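Local coordinates for protein ectoine hydroxylase (Sphingopyxis alaskensis, PDB 4MHR) that catalyses the iron(II)- and 2-oxoglutarate-dependent hydroxylation of L-ectoine to 5-hydroxyectoine, a compatible solute that protects cells against osmotic stress, at residues L76-T87 with I97-S107; R112-D121 with L301-V309. All blocks are in the same frame, centred on the assembly; numbering follows the deposited sequence.

Contact 1: residues L76-T87 with I97-S107; sequences LLADPAALDADT and IRSIFEIHAQS
T87 O takes the backbone N-H of F101 at 3.0 Å with an N-H...O angle of 173°, and the same oxygen lies 3.5 Å from I100 CA, a distance and direction that fit a CA-H...O contact. The donor N of F101 stands 19° off the carbonyl plane, and the oxygen also sits in plane at the edge of the F101 ring, so F101, through its N-H and its ring edge, and I100 CA of 97-107 all converge on it. T87 is itself fixed from behind: OG1 gives a 2.7 Å hydrogen bond to D84 O, which T87 N shares. With chi1 at 68°, OG1 lies between the backbone N and carbonyl carbon, the rotation that turns it back to D84, while D84 OD1 accepts from D86 N in an Asx turn. This 3-10 turn leads into edge strand 88-90 of the main cupin sheet, which pairs antiparallel with 97-101; R98 and S99 both face V89, a classic beta bulge. Beside T87 lies an apolar patch. I100 CD1 enters between L77 CD2 and L83 CD1, 3.9 Å from each, and L83 crosses I100 at about a right angle. Farther along, I97 CD1 presses on the ring of P80, 3.5 Å from P80 CB, where the chain turns after helix 63-78. L83 CD2 packs against Q106 CB at 3.8 Å, and L76 CD1 meets the S107 side chain. On the substrate side, the F101 side chain is about 4 Å from that of Q135, a residue of the L-ectoine binding site.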
# COMPACT_ATOMS: atom_id res chain seq x y z
N LEU A 76 -17.17 -10.43 2.96
CA LEU A 76 -16.41 -10.10 4.17
C LEU A 76 -16.96 -8.84 4.85
O LEU A 76 -17.03 -8.78 6.08
CB LEU A 76 -14.93 -9.93 3.84
CG LEU A 76 -14.19 -11.23 3.45
CD1 LEU A 76 -12.95 -10.96 2.62
CD2 LEU A 76 -13.79 -12.02 4.68
N LEU A 77 -17.31 -7.84 4.05
CA LEU A 77 -17.75 -6.57 4.57
C LEU A 77 -19.17 -6.72 5.16
O LEU A 77 -19.47 -6.11 6.18
CB LEU A 77 -17.74 -5.48 3.49
CG LEU A 77 -16.33 -5.10 3.04
CD1 LEU A 77 -16.35 -4.22 1.81
CD2 LEU A 77 -15.57 -4.45 4.20
N ALA A 78 -19.99 -7.55 4.53
CA ALA A 78 -21.41 -7.66 4.88
C ALA A 78 -21.53 -8.59 6.08
O ALA A 78 -22.51 -8.51 6.86
CB ALA A 78 -22.21 -8.21 3.68
N ASP A 79 -20.54 -9.45 6.26
CA ASP A 79 -20.64 -10.52 7.28
C ASP A 79 -19.36 -10.81 8.03
O ASP A 79 -18.75 -11.86 7.84
CB ASP A 79 -21.10 -11.87 6.72
CG ASP A 79 -21.18 -12.96 7.82
OD1 ASP A 79 -21.25 -12.55 9.03
OD2 ASP A 79 -21.15 -14.19 7.49
N PRO A 80 -19.02 -9.93 8.93
CA PRO A 80 -17.74 -9.95 9.58
C PRO A 80 -17.58 -10.96 10.71
O PRO A 80 -16.57 -10.88 11.43
CB PRO A 80 -17.64 -8.52 10.15
CG PRO A 80 -19.05 -8.15 10.41
CD PRO A 80 -19.80 -8.72 9.25
N ALA A 81 -18.52 -11.90 10.88
CA ALA A 81 -18.69 -12.50 12.21
C ALA A 81 -17.63 -13.53 12.48
O ALA A 81 -17.25 -13.74 13.63
CB ALA A 81 -20.09 -13.09 12.38
N ALA A 82 -17.13 -14.17 11.42
CA ALA A 82 -16.03 -15.14 11.57
C ALA A 82 -14.68 -14.46 11.81
O ALA A 82 -13.70 -15.11 12.21
CB ALA A 82 -15.94 -16.06 10.36
N LEU A 83 -14.61 -13.16 11.59
CA LEU A 83 -13.30 -12.48 11.66
C LEU A 83 -12.92 -12.17 13.10
O LEU A 83 -13.78 -12.05 13.95
CB LEU A 83 -13.34 -11.17 10.84
CG LEU A 83 -13.76 -11.45 9.38
CD1 LEU A 83 -14.12 -10.18 8.65
CD2 LEU A 83 -12.64 -12.20 8.64
N ASP A 84 -11.63 -12.00 13.35
CA ASP A 84 -11.17 -11.45 14.61
C ASP A 84 -11.61 -9.99 14.75
O ASP A 84 -11.26 -9.13 13.93
CB ASP A 84 -9.66 -11.60 14.65
CG ASP A 84 -9.07 -11.13 15.92
OD1 ASP A 84 -9.61 -10.17 16.56
OD2 ASP A 84 -8.06 -11.74 16.30
N ALA A 85 -12.36 -9.69 15.83
CA ALA A 85 -12.87 -8.34 16.10
C ALA A 85 -11.79 -7.29 16.21
O ALA A 85 -12.06 -6.11 15.93
CB ALA A 85 -13.70 -8.31 17.40
N ASP A 86 -10.60 -7.69 16.64
CA ASP A 86 -9.53 -6.74 16.84
C ASP A 86 -9.06 -6.24 15.49
O ASP A 86 -8.37 -5.24 15.45
CB ASP A 86 -8.31 -7.35 17.54
CG ASP A 86 -8.63 -7.84 18.93
OD1 ASP A 86 -9.61 -7.36 19.54
OD2 ASP A 86 -7.89 -8.72 19.40
N THR A 87 -9.39 -6.94 14.41
CA THR A 87 -8.87 -6.52 13.07
C THR A 87 -9.81 -5.51 12.35
O THR A 87 -9.51 -5.01 11.25
CB THR A 87 -8.59 -7.71 12.17
OG1 THR A 87 -9.81 -8.36 11.78
CG2 THR A 87 -7.59 -8.73 12.83
N ILE A 97 -18.38 -0.89 9.06
CA ILE A 97 -16.98 -1.30 8.78
C ILE A 97 -16.34 -0.34 7.75
O ILE A 97 -17.00 0.11 6.80
CB ILE A 97 -16.89 -2.77 8.36
CG1 ILE A 97 -17.26 -3.65 9.54
CG2 ILE A 97 -15.48 -3.20 7.98
CD1 ILE A 97 -17.38 -5.12 9.21
N ARG A 98 -15.13 0.10 8.04
CA ARG A 98 -14.32 0.86 7.07
C ARG A 98 -13.09 0.08 6.56
O ARG A 98 -12.82 0.10 5.35
CB ARG A 98 -13.92 2.19 7.62
CG ARG A 98 -15.11 3.17 7.80
CD ARG A 98 -15.72 3.73 6.48
NE ARG A 98 -17.04 4.35 6.72
CZ ARG A 98 -18.20 3.68 6.59
NH1 ARG A 98 -18.20 2.41 6.25
NH2 ARG A 98 -19.35 4.28 6.82
N SER A 99 -12.37 -0.61 7.47
CA SER A 99 -11.25 -1.53 7.14
C SER A 99 -11.24 -2.85 7.96
O SER A 99 -11.55 -2.85 9.17
CB SER A 99 -9.89 -0.90 7.40
OG SER A 99 -9.77 0.34 6.80
N ILE A 100 -10.85 -3.91 7.28
CA ILE A 100 -10.48 -5.20 7.86
C ILE A 100 -8.97 -5.50 7.59
O ILE A 100 -8.56 -5.64 6.43
CB ILE A 100 -11.32 -6.31 7.27
CG1 ILE A 100 -12.83 -6.05 7.38
CG2 ILE A 100 -11.01 -7.65 7.96
CD1 ILE A 100 -13.67 -7.00 6.52
N PHE A 101 -8.17 -5.51 8.65
CA PHE A 101 -6.71 -5.82 8.60
C PHE A 101 -6.51 -7.32 8.59
O PHE A 101 -7.42 -8.07 8.94
CB PHE A 101 -5.99 -5.20 9.80
CG PHE A 101 -5.76 -3.72 9.68
CD1 PHE A 101 -4.62 -3.23 9.06
CD2 PHE A 101 -6.70 -2.80 10.15
CE1 PHE A 101 -4.40 -1.88 8.95
CE2 PHE A 101 -6.49 -1.44 10.02
CZ PHE A 101 -5.33 -0.97 9.43
N GLU A 102 -5.35 -7.76 8.12
CA GLU A 102 -5.00 -9.18 8.10
C GLU A 102 -5.89 -10.00 7.20
O GLU A 102 -6.12 -11.22 7.42
CB GLU A 102 -4.98 -9.76 9.53
CG GLU A 102 -3.86 -9.25 10.38
CD GLU A 102 -2.55 -9.90 9.91
OE1 GLU A 102 -2.43 -11.14 10.04
OE2 GLU A 102 -1.67 -9.20 9.34
N ILE A 103 -6.39 -9.39 6.14
CA ILE A 103 -7.22 -10.17 5.24
C ILE A 103 -6.52 -11.33 4.57
O ILE A 103 -7.16 -12.31 4.18
CB ILE A 103 -7.89 -9.39 4.11
CG1 ILE A 103 -6.88 -8.52 3.34
CG2 ILE A 103 -9.02 -8.57 4.63
CD1 ILE A 103 -7.51 -7.92 2.10
N HIS A 104 -5.22 -11.20 4.39
CA HIS A 104 -4.47 -12.25 3.77
C HIS A 104 -4.40 -13.47 4.71
O HIS A 104 -4.18 -14.56 4.24
CB HIS A 104 -3.06 -11.75 3.41
CG HIS A 104 -2.18 -11.57 4.61
ND1 HIS A 104 -2.36 -10.58 5.53
CD2 HIS A 104 -1.13 -12.30 5.06
CE1 HIS A 104 -1.45 -10.67 6.48
NE2 HIS A 104 -0.68 -11.70 6.20
N ALA A 105 -4.58 -13.25 6.02
CA ALA A 105 -4.53 -14.35 7.00
C ALA A 105 -5.93 -14.91 7.28
O ALA A 105 -6.04 -16.07 7.54
CB ALA A 105 -3.86 -13.91 8.28
N GLN A 106 -7.00 -14.11 7.12
CA GLN A 106 -8.35 -14.51 7.51
C GLN A 106 -9.22 -14.98 6.38
O GLN A 106 -10.25 -15.56 6.62
CB GLN A 106 -9.03 -13.32 8.16
CG GLN A 106 -8.30 -12.78 9.38
CD GLN A 106 -9.08 -11.71 10.09
OE1 GLN A 106 -9.00 -10.48 9.79
NE2 GLN A 106 -9.84 -12.13 11.07
N SER A 107 -8.84 -14.70 5.12
CA SER A 107 -9.67 -14.98 3.96
C SER A 107 -8.82 -15.79 2.96
O SER A 107 -7.76 -15.32 2.54
CB SER A 107 -10.10 -13.67 3.27
OG SER A 107 -10.68 -13.95 2.00

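Contact 2: residues R112-D121 with L301-V309; sequences RLAADARLAD and LRVERGPLV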
# COMPACT_ATOMS: atom_id res chain seq x y z
N ARG A 112 -4.90 -16.16 -1.37
CA ARG A 112 -4.59 -16.61 -2.70
C ARG A 112 -4.30 -15.42 -3.64
O ARG A 112 -3.43 -15.54 -4.50
CB ARG A 112 -5.76 -17.44 -3.25
CG ARG A 112 -5.56 -18.06 -4.62
CD ARG A 112 -4.24 -18.84 -4.81
NE ARG A 112 -4.16 -19.25 -6.22
CZ ARG A 112 -3.78 -18.47 -7.23
NH1 ARG A 112 -3.39 -17.19 -7.02
NH2 ARG A 112 -3.76 -18.95 -8.47
N LEU A 113 -5.07 -14.34 -3.54
CA LEU A 113 -4.73 -13.09 -4.27
C LEU A 113 -3.28 -12.65 -3.93
O LEU A 113 -2.47 -12.45 -4.82
CB LEU A 113 -5.74 -12.00 -3.99
CG LEU A 113 -5.46 -10.62 -4.58
CD1 LEU A 113 -5.54 -10.68 -6.08
CD2 LEU A 113 -6.47 -9.65 -4.05
N ALA A 114 -2.94 -12.62 -2.64
CA ALA A 114 -1.70 -12.09 -2.23
C ALA A 114 -0.57 -12.90 -2.81
O ALA A 114 0.50 -12.34 -3.16
CB ALA A 114 -1.60 -12.05 -0.72
N ALA A 115 -0.80 -14.22 -2.91
CA ALA A 115 0.25 -15.17 -3.37
C ALA A 115 0.32 -15.24 -4.87
O ALA A 115 1.20 -15.90 -5.43
CB ALA A 115 0.01 -16.61 -2.78
N ASP A 116 -0.64 -14.66 -5.56
CA ASP A 116 -0.67 -14.87 -6.98
C ASP A 116 0.57 -14.28 -7.69
O ASP A 116 1.02 -13.16 -7.41
CB ASP A 116 -1.94 -14.24 -7.53
CG ASP A 116 -2.19 -14.61 -8.95
OD1 ASP A 116 -2.95 -15.59 -9.13
OD2 ASP A 116 -1.70 -13.92 -9.90
N ALA A 117 1.11 -15.05 -8.60
CA ALA A 117 2.31 -14.69 -9.34
C ALA A 117 2.21 -13.32 -10.04
O ALA A 117 3.19 -12.59 -10.14
CB ALA A 117 2.58 -15.76 -10.38
N ARG A 118 1.03 -12.95 -10.51
CA ARG A 118 0.89 -11.70 -11.20
C ARG A 118 1.16 -10.54 -10.23
O ARG A 118 1.48 -9.48 -10.72
CB ARG A 118 -0.51 -11.53 -11.81
CG ARG A 118 -0.77 -12.40 -13.02
CD ARG A 118 -2.27 -12.49 -13.33
NE ARG A 118 -2.91 -13.39 -12.39
CZ ARG A 118 -4.16 -13.85 -12.52
NH1 ARG A 118 -4.93 -13.49 -13.55
NH2 ARG A 118 -4.60 -14.68 -11.61
N LEU A 119 0.99 -10.75 -8.91
CA LEU A 119 1.33 -9.76 -7.91
C LEU A 119 2.70 -10.06 -7.30
O LEU A 119 3.66 -9.23 -7.37
CB LEU A 119 0.23 -9.63 -6.85
CG LEU A 119 -1.15 -9.31 -7.40
CD1 LEU A 119 -2.12 -9.05 -6.28
CD2 LEU A 119 -1.12 -8.08 -8.37
N ALA A 120 2.82 -11.25 -6.71
CA ALA A 120 4.00 -11.56 -5.90
C ALA A 120 5.35 -11.59 -6.66
O ALA A 120 6.37 -11.26 -6.04
CB ALA A 120 3.82 -12.85 -5.10
N ASP A 121 5.38 -12.07 -7.92
CA ASP A 121 6.60 -12.02 -8.73
C ASP A 121 7.02 -10.60 -9.10
O ASP A 121 8.21 -10.33 -9.23
CB ASP A 121 6.51 -12.83 -10.03
CG ASP A 121 6.67 -14.34 -9.76
OD1 ASP A 121 7.04 -14.65 -8.66
OD2 ASP A 121 6.38 -15.17 -10.61
N LEU A 301 6.61 -15.83 1.42
CA LEU A 301 5.40 -16.11 0.70
C LEU A 301 5.64 -17.14 -0.42
O LEU A 301 6.57 -17.02 -1.18
CB LEU A 301 4.88 -14.80 0.13
CG LEU A 301 3.54 -14.81 -0.54
CD1 LEU A 301 2.38 -15.16 0.43
CD2 LEU A 301 3.36 -13.41 -1.13
N ARG A 302 4.79 -18.16 -0.53
CA ARG A 302 4.94 -19.16 -1.62
C ARG A 302 4.09 -18.65 -2.75
O ARG A 302 2.98 -18.32 -2.50
CB ARG A 302 4.39 -20.52 -1.16
CG ARG A 302 4.45 -21.63 -2.17
CD ARG A 302 3.09 -22.26 -2.36
NE ARG A 302 3.15 -23.66 -2.79
CZ ARG A 302 3.40 -24.06 -4.03
NH1 ARG A 302 3.62 -23.16 -5.00
NH2 ARG A 302 3.43 -25.35 -4.31
N VAL A 303 4.61 -18.57 -3.97
CA VAL A 303 3.88 -18.04 -5.09
C VAL A 303 2.96 -19.06 -5.76
O VAL A 303 3.39 -20.16 -6.08
CB VAL A 303 4.84 -17.46 -6.14
CG1 VAL A 303 4.10 -16.88 -7.34
CG2 VAL A 303 5.76 -16.43 -5.49
N GLU A 304 1.73 -18.66 -6.09
CA GLU A 304 0.80 -19.55 -6.80
C GLU A 304 0.58 -19.07 -8.20
O GLU A 304 0.50 -17.90 -8.45
CB GLU A 304 -0.55 -19.57 -6.11
CG GLU A 304 -0.43 -19.86 -4.64
CD GLU A 304 -0.34 -21.36 -4.40
OE1 GLU A 304 -0.41 -22.13 -5.39
OE2 GLU A 304 -0.16 -21.74 -3.24
N ARG A 305 0.49 -20.00 -9.14
CA ARG A 305 0.29 -19.68 -10.54
C ARG A 305 -1.09 -20.27 -10.93
O ARG A 305 -1.57 -21.18 -10.27
CB ARG A 305 1.47 -20.22 -11.35
CG ARG A 305 2.77 -19.51 -11.02
CD ARG A 305 4.09 -20.22 -11.39
NE ARG A 305 5.22 -19.67 -10.62
CZ ARG A 305 5.77 -18.45 -10.81
NH1 ARG A 305 5.33 -17.66 -11.77
NH2 ARG A 305 6.78 -18.04 -10.04
N GLY A 306 -1.76 -19.65 -11.89
CA GLY A 306 -3.06 -20.06 -12.35
C GLY A 306 -4.18 -19.11 -11.99
O GLY A 306 -3.98 -18.19 -11.18
N PRO A 307 -5.38 -19.34 -12.56
CA PRO A 307 -6.51 -18.44 -12.34
C PRO A 307 -6.96 -18.51 -10.90
O PRO A 307 -6.65 -19.49 -10.20
CB PRO A 307 -7.59 -18.96 -13.30
CG PRO A 307 -6.96 -20.10 -14.07
CD PRO A 307 -5.81 -20.57 -13.25
N LEU A 308 -7.60 -17.46 -10.44
CA LEU A 308 -8.13 -17.45 -9.09
C LEU A 308 -9.40 -18.30 -9.04
O LEU A 308 -9.85 -18.64 -7.98
CB LEU A 308 -8.48 -16.03 -8.65
CG LEU A 308 -7.34 -15.04 -8.60
CD1 LEU A 308 -7.90 -13.71 -8.19
CD2 LEU A 308 -6.30 -15.54 -7.61
N VAL A 309 -10.01 -18.58 -10.17
CA VAL A 309 -11.25 -19.35 -10.19
C VAL A 309 -11.54 -19.83 -11.61
O VAL A 309 -11.04 -19.23 -12.58
CB VAL A 309 -12.44 -18.50 -9.68
CG1 VAL A 309 -12.78 -17.39 -10.68
CG2 VAL A 309 -13.65 -19.38 -9.34
O HOH W 1 -1.46 -16.67 -11.43
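R112 reaches over the 301-309 tail and gives NH2 to G306 O at 2.8 Å, with a bent N-H...O angle of 135°; the donor also stands well above the carbonyl plane, not on a lone pair. The tail has no regular secondary structure; it wraps the junction of helices 108-115 and 117-127 and joins it through a single beta bridge, D116 with E304. The evidence is a pair of bonds: E304 N to A115 O, and A117 N to E304 O, each 2.9 Å. The guanidinium of R112 is sandwiched, with E304 CB over the centre of one face and L308 CD2 over the opposite one. On the far flank V303 CG1 fits tightly against A117, and R305 sends NH1 and NH2 end-on to the single oxygen D121 OD2, a salt bridge whose carboxylate and guanidinium planes are 35° apart. In the next shell, D116 positions R112: OD1 receives NH1 at 2.7 Å through its anti lone pair, helped by chi2 of 49°, which bends the R112 chain. An alanine in place of R112 is likely to leave G306 O without this donor and open a gap between E304 CB and L308 CD2. D116 is held in turn by R118, side-on, and N-caps helix 117-127 by accepting from R118 N; E65 of helix 63-78 provides R118 with a second acidic partner. R118 N and R118 NE, 3.0 and 2.8 Å from D116 OD2, approach that oxygen from opposite faces of the carboxylate plane.

Contacts 1 and 2 come in series along the chain, with centres 21 Å apart and nearest atoms about 4 Å apart without touching. Helix 103-106 of contact 1 is followed directly by helix 108-115 of contact 2, so S107 leads from one to the other. Helix 63-78 is a second link: its end enters contact 1, while E65 and L69 meet residues of contact 2. Contact 1 is local; contact 2 spans 179 residues. Contact 1 ties the end of helix 63-78 and the loop after it to strand 97-101 of the seven-stranded cupin sheet, and contact 2 lays the C-terminal tail on the helices that follow that strand, with contact 1 nearer the ectoine-binding residue Q135.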